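Local coordinates for Rbam17540 (Bacillus amyloliquefaciens, PDB 2YOY), which is a copper-dependent oxidase of the CBM33 type, a lytic polysaccharide monooxygenase that probably cleaves cellulose oxidatively, at residues His154-Val159 with Ile173-Thr178. Numbering follows the deposited sequence.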
# COMPACT_ATOMS: atom_id res chain seq x y z
N HIS A 154 -12.42 1.44 3.98
CA HIS A 154 -11.41 2.48 3.69
C HIS A 154 -10.17 1.82 3.17
O HIS A 154 -10.01 0.63 3.38
CB HIS A 154 -11.16 3.41 4.86
CG HIS A 154 -12.32 4.32 5.09
ND1 HIS A 154 -12.56 5.43 4.31
CD2 HIS A 154 -13.42 4.18 5.88
CE1 HIS A 154 -13.72 5.96 4.64
NE2 HIS A 154 -14.27 5.21 5.58
N ILE A 155 -9.30 2.60 2.51
CA ILE A 155 -7.97 2.14 2.08
C ILE A 155 -6.92 3.04 2.70
O ILE A 155 -7.03 4.26 2.67
CB ILE A 155 -7.88 2.10 0.55
CG1 ILE A 155 -8.81 1.02 -0.01
CG2 ILE A 155 -6.46 1.89 0.08
CD1 ILE A 155 -8.95 1.02 -1.53
N ILE A 156 -6.02 2.41 3.45
CA ILE A 156 -4.80 3.05 3.86
C ILE A 156 -3.76 2.79 2.80
O ILE A 156 -3.44 1.65 2.48
CB ILE A 156 -4.39 2.58 5.26
CG1 ILE A 156 -5.51 3.01 6.24
CG2 ILE A 156 -2.98 3.09 5.69
CD1 ILE A 156 -5.37 2.37 7.61
N LEU A 157 -3.18 3.89 2.29
CA LEU A 157 -1.96 3.82 1.48
C LEU A 157 -0.70 4.13 2.29
O LEU A 157 -0.53 5.26 2.84
CB LEU A 157 -2.07 4.83 0.37
CG LEU A 157 -0.90 5.02 -0.56
CD1 LEU A 157 -0.60 3.76 -1.35
CD2 LEU A 157 -1.16 6.20 -1.53
N GLY A 158 0.22 3.17 2.36
CA GLY A 158 1.57 3.46 2.76
C GLY A 158 2.59 3.60 1.66
O GLY A 158 2.63 2.77 0.76
N VAL A 159 3.39 4.66 1.75
CA VAL A 159 4.41 4.94 0.76
C VAL A 159 5.82 4.97 1.40
O VAL A 159 6.04 5.66 2.39
CB VAL A 159 4.11 6.24 0.02
CG1 VAL A 159 5.08 6.42 -1.15
CG2 VAL A 159 2.67 6.28 -0.53
N ILE A 173 -3.77 -0.86 1.58
CA ILE A 173 -4.31 -1.74 2.61
C ILE A 173 -5.84 -1.56 2.67
O ILE A 173 -6.36 -0.47 2.93
CB ILE A 173 -3.72 -1.43 4.01
CG1 ILE A 173 -2.20 -1.40 4.01
CG2 ILE A 173 -4.20 -2.44 5.03
CD1 ILE A 173 -1.66 -0.63 5.17
N ASP A 174 -6.57 -2.66 2.48
CA ASP A 174 -8.04 -2.62 2.56
C ASP A 174 -8.51 -2.87 4.00
O ASP A 174 -8.14 -3.88 4.60
CB ASP A 174 -8.64 -3.65 1.61
CG ASP A 174 -8.21 -3.42 0.18
OD1 ASP A 174 -8.80 -2.50 -0.46
OD2 ASP A 174 -7.29 -4.14 -0.33
N VAL A 175 -9.26 -1.94 4.55
CA VAL A 175 -9.64 -2.04 5.95
C VAL A 175 -11.13 -1.80 6.13
O VAL A 175 -11.81 -1.10 5.37
CB VAL A 175 -8.82 -1.06 6.87
CG1 VAL A 175 -7.31 -1.36 6.76
CG2 VAL A 175 -9.14 0.40 6.53
N ASN A 176 -11.63 -2.45 7.17
CA ASN A 176 -12.95 -2.14 7.68
C ASN A 176 -12.73 -1.41 8.97
O ASN A 176 -12.24 -1.98 9.95
CB ASN A 176 -13.73 -3.42 7.90
CG ASN A 176 -15.08 -3.15 8.52
OD1 ASN A 176 -15.85 -2.35 8.00
ND2 ASN A 176 -15.37 -3.80 9.62
N LEU A 177 -13.08 -0.13 8.96
CA LEU A 177 -12.79 0.76 10.08
C LEU A 177 -13.88 0.68 11.11
O LEU A 177 -15.02 0.95 10.83
CB LEU A 177 -12.61 2.20 9.58
CG LEU A 177 -11.78 3.27 10.29
CD1 LEU A 177 -10.71 2.80 11.27
CD2 LEU A 177 -11.24 4.25 9.27
N THR A 178 -13.43 0.34 12.31
CA THR A 178 -14.20 0.04 13.54
C THR A 178 -15.38 -0.90 13.37
O THR A 178 -15.16 -2.09 13.05
CB THR A 178 -14.45 1.31 14.36
OG1 THR A 178 -13.19 2.00 14.50
CG2 THR A 178 -15.00 0.96 15.74
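His154 pairs with Val175 through two backbone hydrogen bonds. His154 N donates to Val175 O at 3.0 Å, and Val175 N returns a bond to His154 O at 2.9 Å. Both are nearly straight. Val175 CG2 also leans on the same carbonyl, 3.3 Å from His154 O. The methyl lies between the backbone N and the carbonyl carbon of its own residue, and this brings it close to the neighbouring strand. CD2 of the His154 imidazole meets Leu177 CD2 obliquely at 4.0 Å, while ND1 is hydrogen-bonded to Thr108 OG1 on strand 100-108.

Ile155 faces the other side of the sheet, next to Asp174, in a non-hydrogen-bonded pair. The two side chains run alongside each other in the same direction. Ile155 CG1 lies 3.5 Å from Asp174 OD1, an apolar flank beside a buried carboxylate oxygen. Tyr153 OH and a salt bridge from Arg10 satisfy that oxygen and probably favour its negative charge.

Ile156 returns to the face of His154. Its N bonds to Ile173 O, and Ile173 N bonds to Ile156 O at 2.7 Å. Both are more bent, with N-H...O angles near 140°. CG2 of Ile156, anti to its own N, touches Ile173 CD1 at 4.0 Å. The branched side chains cross at an angle, and Ile107 packs against Ile156.

The alternating pairs are those of an antiparallel beta hairpin, formed by strands 154-162 and 167-177. The touching residues are all buried, and the hairpin is part of the beta-sandwich of the lytic polysaccharide monooxygenase fold.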